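Local atomic coordinates of Beta/alpha-amylase (Paenibacillus polymyxa, PDB entry 3VOC), a protein that hydrolyses alpha-1,4-glucosidic linkages of starch, this beta-amylase domain removing successive maltose units from the non-reducing ends. Residues K243-L257 / Q298-F312. Sequence-based numbering, arbitrary orientation. Where two conformers were deposited one is given.
Sequences KDFLSWYQSVLEKHL and QAGGYYDYNRLIQKF. With EDO (1,2-ethanediol), chain E.
Arg-307 reaches from helix 305-315 into a hole framed by Ser-247, Gln-250, Ser-251 and Glu-254, and arginine suits the place because its guanidinium offers donors on two edges. End-on, NH1 donates to Ser-247 OG (2.8 Å) and NH2 to Ser-247 O; side-on, NE meets the syn lone pair of Glu-254 OE2 (2.9 Å) while NH2 bonds OE1 from above the carboxylate plane, closing a salt bridge. A bend at chi3 (88°) turns the group across the glutamate, the two planes 49° apart. A leucine here would probably leave the Glu-254 carboxylate without its countercharge and Ser-247 OG without this donor.

Gln-250, its chain extended, serves the turn before that helix as acceptor and donor at once. Its OE1 takes the N-H groups of Tyr-303 (2.6 Å) and Asp-304 (2.8 Å), and NE2 gives to Asp-304 O and to Glu-254 OE2, steadying the carboxylate. The long phenol of Tyr-249 lets OH donate to Ala-299 O (2.6 Å) in the last turn of helix 295-300; the same oxygen is bonded to Gln-184 N.

The Tyr-303 ring packs against Leu-246 CB and the helix backbone at Ser-247. Leu-257 CD2 sits 3.8 Å from the Phe-312 ring centroid, a CH-pi contact.

Gly-301, at positive phi, closes a Schellman motif where Leu-253 CD1 leaves no room for a side chain. Asp-304 N-caps helix 305-315, accepting from Arg-307 N. Residues 243-257 and 305-312 run nearly parallel, their axes 13° apart. Helix 240-268 leads into strand 275-279 and helix 305-315 into strand 318-321, making them neighbouring outer helices of the (beta/alpha)8 TIM barrel of glycosyl hydrolase family 14.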
loop_
_atom_site.group_PDB
_atom_site.type_symbol
_atom_site.label_atom_id
_atom_site.label_comp_id
_atom_site.label_asym_id
_atom_site.label_seq_id
_atom_site.Cartn_x
_atom_site.Cartn_y
_atom_site.Cartn_z
ATOM N N LYS A 243 -11.500 -7.427 -20.310
ATOM C CA LYS A 243 -12.288 -6.972 -19.173
ATOM C C LYS A 243 -12.410 -8.054 -18.113
ATOM O O LYS A 243 -12.302 -7.761 -16.936
ATOM C CB LYS A 243 -13.684 -6.484 -19.595
ATOM C CG LYS A 243 -13.674 -5.156 -20.358
ATOM C CD LYS A 243 -15.056 -4.841 -20.956
ATOM C CE LYS A 243 -15.231 -3.333 -21.194
ATOM N NZ LYS A 243 -14.092 -2.727 -21.957
ATOM N N ASP A 244 -12.650 -9.295 -18.531
ATOM C CA ASP A 244 -12.656 -10.412 -17.593
ATOM C C ASP A 244 -11.309 -10.570 -16.884
ATOM O O ASP A 244 -11.268 -10.813 -15.678
ATOM C CB ASP A 244 -13.044 -11.730 -18.287
ATOM C CG ASP A 244 -14.529 -12.022 -18.196
ATOM O OD1 ASP A 244 -15.146 -11.706 -17.156
ATOM O OD2 ASP A 244 -15.091 -12.594 -19.152
ATOM N N PHE A 245 -10.209 -10.466 -17.632
ATOM C CA PHE A 245 -8.895 -10.595 -17.009
ATOM C C PHE A 245 -8.657 -9.478 -15.974
ATOM O O PHE A 245 -8.261 -9.753 -14.836
ATOM C CB PHE A 245 -7.737 -10.610 -18.023
ATOM C CG PHE A 245 -6.392 -10.461 -17.361
ATOM C CD1 PHE A 245 -5.878 -11.499 -16.582
ATOM C CD2 PHE A 245 -5.676 -9.272 -17.458
ATOM C CE1 PHE A 245 -4.668 -11.369 -15.922
ATOM C CE2 PHE A 245 -4.455 -9.134 -16.803
ATOM C CZ PHE A 245 -3.950 -10.201 -16.030
ATOM N N LEU A 246 -8.889 -8.228 -16.376
ATOM C CA LEU A 246 -8.610 -7.092 -15.499
ATOM C C LEU A 246 -9.515 -7.075 -14.291
ATOM O O LEU A 246 -9.069 -6.728 -13.203
ATOM C CB LEU A 246 -8.746 -5.764 -16.255
ATOM C CG LEU A 246 -7.597 -5.376 -17.175
ATOM C CD1 LEU A 246 -7.910 -4.052 -17.848
ATOM C CD2 LEU A 246 -6.277 -5.291 -16.400
ATOM N N SER A 247 -10.793 -7.426 -14.481
ATOM C CA SER A 247 -11.722 -7.519 -13.348
ATOM C C SER A 247 -11.276 -8.588 -12.353
ATOM O O SER A 247 -11.288 -8.360 -11.130
ATOM C CB SER A 247 -13.152 -7.792 -13.828
ATOM O OG SER A 247 -14.040 -7.830 -12.730
ATOM N N TRP A 248 -10.883 -9.754 -12.873
ATOM C CA TRP A 248 -10.394 -10.832 -12.012
ATOM C C TRP A 248 -9.098 -10.422 -11.288
ATOM O O TRP A 248 -8.923 -10.665 -10.095
ATOM C CB TRP A 248 -10.153 -12.131 -12.809
ATOM C CG TRP A 248 -9.328 -13.112 -11.998
ATOM C CD1 TRP A 248 -9.783 -13.950 -11.008
ATOM C CD2 TRP A 248 -7.909 -13.312 -12.075
ATOM N NE1 TRP A 248 -8.733 -14.667 -10.477
ATOM C CE2 TRP A 248 -7.573 -14.300 -11.118
ATOM C CE3 TRP A 248 -6.885 -12.754 -12.868
ATOM C CZ2 TRP A 248 -6.260 -14.738 -10.921
ATOM C CZ3 TRP A 248 -5.581 -13.188 -12.672
ATOM C CH2 TRP A 248 -5.282 -14.189 -11.713
ATOM N N TYR A 249 -8.195 -9.810 -12.042
ATOM C CA TYR A 249 -6.893 -9.379 -11.542
ATOM C C TYR A 249 -7.104 -8.448 -10.339
ATOM O O TYR A 249 -6.490 -8.636 -9.276
ATOM C CB TYR A 249 -6.176 -8.672 -12.683
ATOM C CG TYR A 249 -4.707 -8.359 -12.493
ATOM C CD1 TYR A 249 -3.774 -9.367 -12.200
ATOM C CD2 TYR A 249 -4.241 -7.050 -12.662
ATOM C CE1 TYR A 249 -2.402 -9.056 -12.082
ATOM C CE2 TYR A 249 -2.890 -6.736 -12.534
ATOM C CZ TYR A 249 -1.977 -7.737 -12.244
ATOM O OH TYR A 249 -0.639 -7.396 -12.100
ATOM N N GLN A 250 -8.009 -7.484 -10.497
ATOM C CA GLN A 250 -8.393 -6.596 -9.393
ATOM C C GLN A 250 -9.101 -7.343 -8.261
ATOM O O GLN A 250 -8.810 -7.079 -7.081
ATOM C CB GLN A 250 -9.244 -5.412 -9.872
ATOM C CG GLN A 250 -9.666 -4.485 -8.707
ATOM C CD GLN A 250 -10.279 -3.176 -9.155
ATOM O OE1 GLN A 250 -9.759 -2.507 -10.050
ATOM N NE2 GLN A 250 -11.392 -2.791 -8.519
ATOM N N SER A 251 -10.000 -8.278 -8.604
ATOM C CA SER A 251 -10.757 -9.040 -7.578
ATOM C C SER A 251 -9.874 -9.796 -6.566
ATOM O O SER A 251 -10.249 -9.942 -5.387
ATOM C CB SER A 251 -11.791 -9.997 -8.209
ATOM O OG SER A 251 -11.166 -11.187 -8.692
ATOM N N VAL A 252 -8.714 -10.274 -7.024
ATOM C CA VAL A 252 -7.721 -10.906 -6.152
ATOM C C VAL A 252 -7.258 -9.953 -5.030
ATOM O O VAL A 252 -7.220 -10.342 -3.852
ATOM C CB VAL A 252 -6.520 -11.468 -6.966
ATOM C CG1 VAL A 252 -5.388 -11.942 -6.056
ATOM C CG2 VAL A 252 -6.976 -12.624 -7.865
ATOM N N LEU A 253 -6.919 -8.721 -5.390
ATOM C CA LEU A 253 -6.599 -7.690 -4.397
ATOM C C LEU A 253 -7.786 -7.377 -3.496
ATOM O O LEU A 253 -7.625 -7.214 -2.281
ATOM C CB LEU A 253 -6.118 -6.401 -5.077
ATOM C CG LEU A 253 -4.856 -6.522 -5.940
ATOM C CD1 LEU A 253 -4.606 -5.202 -6.686
ATOM C CD2 LEU A 253 -3.634 -6.899 -5.076
ATOM N N GLU A 254 -8.976 -7.293 -4.089
ATOM C CA GLU A 254 -10.172 -6.955 -3.308
ATOM C C GLU A 254 -10.477 -8.033 -2.265
ATOM O O GLU A 254 -10.779 -7.720 -1.112
ATOM C CB GLU A 254 -11.387 -6.734 -4.210
ATOM C CG GLU A 254 -11.260 -5.510 -5.108
ATOM C CD GLU A 254 -12.293 -5.492 -6.219
ATOM O OE1 GLU A 254 -12.647 -6.566 -6.735
ATOM O OE2 GLU A 254 -12.741 -4.403 -6.595
ATOM N N LYS A 255 -10.379 -9.301 -2.666
ATOM C CA LYS A 255 -10.607 -10.389 -1.720
ATOM C C LYS A 255 -9.545 -10.377 -0.615
ATOM O O LYS A 255 -9.852 -10.598 0.563
ATOM C CB LYS A 255 -10.628 -11.750 -2.417
ATOM C CG LYS A 255 -10.890 -12.900 -1.435
ATOM C CD LYS A 255 -11.182 -14.211 -2.154
ATOM C CE LYS A 255 -11.424 -15.342 -1.151
ATOM N NZ LYS A 255 -11.412 -16.687 -1.811
ATOM N N HIS A 256 -8.309 -10.070 -1.000
ATOM C CA HIS A 256 -7.225 -9.972 -0.044
ATOM C C HIS A 256 -7.524 -8.874 0.989
ATOM O O HIS A 256 -7.339 -9.082 2.187
ATOM C CB HIS A 256 -5.914 -9.687 -0.787
ATOM C CG HIS A 256 -4.709 -9.629 0.103
ATOM N ND1 HIS A 256 -4.322 -10.681 0.904
ATOM C CD2 HIS A 256 -3.791 -8.653 0.290
ATOM C CE1 HIS A 256 -3.229 -10.346 1.566
ATOM N NE2 HIS A 256 -2.887 -9.118 1.214
ATOM N N LEU A 257 -7.988 -7.715 0.513
ATOM C CA LEU A 257 -8.344 -6.613 1.411
ATOM C C LEU A 257 -9.409 -7.068 2.406
ATOM O O LEU A 257 -9.323 -6.766 3.601
ATOM C CB LEU A 257 -8.851 -5.406 0.624
ATOM C CG LEU A 257 -9.077 -4.108 1.408
ATOM C CD1 LEU A 257 -7.736 -3.528 1.884
ATOM C CD2 LEU A 257 -9.831 -3.093 0.517
ATOM N N GLN A 298 -3.246 -0.260 -14.322
ATOM C CA GLN A 298 -3.787 -1.578 -14.659
ATOM C C GLN A 298 -2.826 -2.716 -14.267
ATOM O O GLN A 298 -3.258 -3.718 -13.664
ATOM C CB GLN A 298 -4.188 -1.637 -16.139
ATOM C CG GLN A 298 -5.483 -0.837 -16.383
ATOM C CD GLN A 298 -5.837 -0.598 -17.834
ATOM O OE1 GLN A 298 -5.244 -1.163 -18.749
ATOM N NE2 GLN A 298 -6.827 0.268 -18.049
ATOM N N ALA A 299 -1.534 -2.547 -14.564
ATOM C CA ALA A 299 -0.546 -3.571 -14.187
ATOM C C ALA A 299 -0.480 -3.753 -12.677
ATOM O O ALA A 299 -0.273 -4.867 -12.189
ATOM C CB ALA A 299 0.830 -3.246 -14.757
ATOM N N GLY A 300 -0.653 -2.656 -11.945
ATOM C CA GLY A 300 -0.673 -2.695 -10.492
ATOM C C GLY A 300 -1.928 -3.334 -9.915
ATOM O O GLY A 300 -1.967 -3.668 -8.734
ATOM N N GLY A 301 -2.960 -3.478 -10.746
ATOM C CA GLY A 301 -4.177 -4.169 -10.339
ATOM C C GLY A 301 -5.396 -3.273 -10.320
ATOM O O GLY A 301 -6.438 -3.680 -9.823
ATOM N N TYR A 302 -5.284 -2.052 -10.848
ATOM C CA TYR A 302 -6.383 -1.088 -10.729
ATOM C C TYR A 302 -7.148 -0.947 -12.021
ATOM O O TYR A 302 -6.706 -0.270 -12.961
ATOM C CB TYR A 302 -5.893 0.281 -10.247
ATOM C CG TYR A 302 -5.134 0.240 -8.934
ATOM C CD1 TYR A 302 -5.307 -0.811 -8.026
ATOM C CD2 TYR A 302 -4.248 1.260 -8.595
ATOM C CE1 TYR A 302 -4.598 -0.847 -6.819
ATOM C CE2 TYR A 302 -3.532 1.230 -7.407
ATOM C CZ TYR A 302 -3.723 0.185 -6.510
ATOM O OH TYR A 302 -3.012 0.186 -5.319
ATOM N N TYR A 303 -8.314 -1.578 -12.043
ATOM C CA TYR A 303 -9.201 -1.589 -13.199
ATOM C C TYR A 303 -10.380 -0.638 -12.992
ATOM O O TYR A 303 -10.852 -0.006 -13.936
ATOM C CB TYR A 303 -9.674 -3.039 -13.405
ATOM C CG TYR A 303 -10.883 -3.248 -14.294
ATOM C CD1 TYR A 303 -10.833 -2.960 -15.663
ATOM C CD2 TYR A 303 -12.072 -3.763 -13.763
ATOM C CE1 TYR A 303 -11.938 -3.177 -16.481
ATOM C CE2 TYR A 303 -13.180 -3.974 -14.564
ATOM C CZ TYR A 303 -13.102 -3.682 -15.920
ATOM O OH TYR A 303 -14.204 -3.890 -16.703
ATOM N N ASP A 304 -10.844 -0.528 -11.752
ATOM C CA ASP A 304 -12.088 0.189 -11.462
ATOM C C ASP A 304 -11.965 0.755 -10.046
ATOM O O ASP A 304 -12.150 0.033 -9.052
ATOM C CB ASP A 304 -13.291 -0.783 -11.626
ATOM C CG ASP A 304 -14.649 -0.161 -11.269
ATOM O OD1 ASP A 304 -14.711 0.934 -10.676
ATOM O OD2 ASP A 304 -15.677 -0.817 -11.567
ATOM N N TYR A 305 -11.656 2.050 -9.953
ATOM C CA TYR A 305 -11.478 2.671 -8.643
ATOM C C TYR A 305 -12.790 2.735 -7.861
ATOM O O TYR A 305 -12.780 2.662 -6.632
ATOM C CB TYR A 305 -10.909 4.081 -8.773
ATOM C CG TYR A 305 -9.447 4.146 -9.120
ATOM C CD1 TYR A 305 -8.484 3.529 -8.316
ATOM C CD2 TYR A 305 -9.018 4.858 -10.231
ATOM C CE1 TYR A 305 -7.138 3.600 -8.633
ATOM C CE2 TYR A 305 -7.675 4.933 -10.554
ATOM C CZ TYR A 305 -6.741 4.299 -9.752
ATOM O OH TYR A 305 -5.400 4.383 -10.071
ATOM N N ASN A 306 -13.919 2.881 -8.555
ATOM C CA ASN A 306 -15.203 2.907 -7.834
ATOM C C ASN A 306 -15.369 1.598 -7.060
ATOM O O ASN A 306 -15.729 1.591 -5.893
ATOM C CB ASN A 306 -16.402 3.099 -8.783
ATOM C CG ASN A 306 -16.541 4.531 -9.291
ATOM O OD1 ASN A 306 -16.549 5.501 -8.516
ATOM N ND2 ASN A 306 -16.690 4.667 -10.600
ATOM N N ARG A 307 -15.101 0.484 -7.733
ATOM C CA ARG A 307 -15.279 -0.816 -7.120
ATOM C C ARG A 307 -14.241 -1.066 -6.039
ATOM O O ARG A 307 -14.552 -1.652 -5.015
ATOM C CB ARG A 307 -15.173 -1.915 -8.167
ATOM C CG ARG A 307 -15.849 -3.202 -7.745
ATOM C CD ARG A 307 -15.747 -4.206 -8.875
ATOM N NE ARG A 307 -14.502 -4.968 -8.788
ATOM C CZ ARG A 307 -13.997 -5.691 -9.780
ATOM N NH1 ARG A 307 -14.596 -5.705 -10.964
ATOM N NH2 ARG A 307 -12.886 -6.396 -9.590
ATOM N N LEU A 308 -13.001 -0.659 -6.292
ATOM C CA LEU A 308 -11.928 -0.895 -5.329
ATOM C C LEU A 308 -12.214 -0.133 -4.041
ATOM O O LEU A 308 -12.047 -0.672 -2.936
ATOM C CB LEU A 308 -10.580 -0.456 -5.913
ATOM C CG LEU A 308 -9.341 -0.695 -5.027
ATOM C CD1 LEU A 308 -9.134 -2.183 -4.720
ATOM C CD2 LEU A 308 -8.112 -0.155 -5.711
ATOM N N ILE A 309 -12.654 1.115 -4.180
ATOM C CA ILE A 309 -12.892 1.969 -3.006
ATOM C C ILE A 309 -14.144 1.502 -2.276
ATOM O O ILE A 309 -14.205 1.557 -1.051
ATOM C CB ILE A 309 -12.864 3.486 -3.376
ATOM C CG1 ILE A 309 -11.433 3.874 -3.810
ATOM C CG2 ILE A 309 -13.230 4.368 -2.177
ATOM C CD1 ILE A 309 -11.352 5.210 -4.602
ATOM N N GLN A 310 -15.123 0.993 -3.031
ATOM C CA GLN A 310 -16.272 0.307 -2.422
ATOM C C GLN A 310 -15.857 -0.839 -1.483
ATOM O O GLN A 310 -16.497 -1.051 -0.439
ATOM C CB GLN A 310 -17.252 -0.213 -3.483
ATOM C CG GLN A 310 -18.533 -0.859 -2.875
ATOM C CD GLN A 310 -19.337 0.088 -2.003
ATOM O OE1 GLN A 310 -19.772 -0.272 -0.886
ATOM N NE2 GLN A 310 -19.537 1.310 -2.494
ATOM N N LYS A 311 -14.803 -1.572 -1.852
ATOM C CA LYS A 311 -14.313 -2.660 -1.008
ATOM C C LYS A 311 -13.731 -2.139 0.309
ATOM O O LYS A 311 -13.879 -2.792 1.343
ATOM C CB LYS A 311 -13.304 -3.543 -1.761
ATOM C CG LYS A 311 -12.936 -4.834 -1.046
ATOM C CD LYS A 311 -14.050 -5.886 -1.143
ATOM C CE LYS A 311 -13.659 -7.175 -0.444
ATOM N NZ LYS A 311 -14.888 -7.977 -0.140
ATOM N N PHE A 312 -13.081 -0.968 0.275
ATOM C CA PHE A 312 -12.648 -0.312 1.516
ATOM C C PHE A 312 -13.848 -0.042 2.427
ATOM O O PHE A 312 -13.820 -0.361 3.614
ATOM C CB PHE A 312 -11.890 0.999 1.232
ATOM C CG PHE A 312 -10.432 0.798 0.968
ATOM C CD1 PHE A 312 -10.004 0.308 -0.267
ATOM C CD2 PHE A 312 -9.485 1.080 1.954
ATOM C CE1 PHE A 312 -8.655 0.100 -0.528
ATOM C CE2 PHE A 312 -8.111 0.882 1.706
ATOM C CZ PHE A 312 -7.698 0.393 0.452
HETATM C C1 EDO E . -7.139 2.520 -14.198
HETATM O O1 EDO E . -7.624 1.487 -15.059
HETATM C C2 EDO E . -8.327 3.154 -13.499
HETATM O O2 EDO E . -8.988 3.999 -14.451
#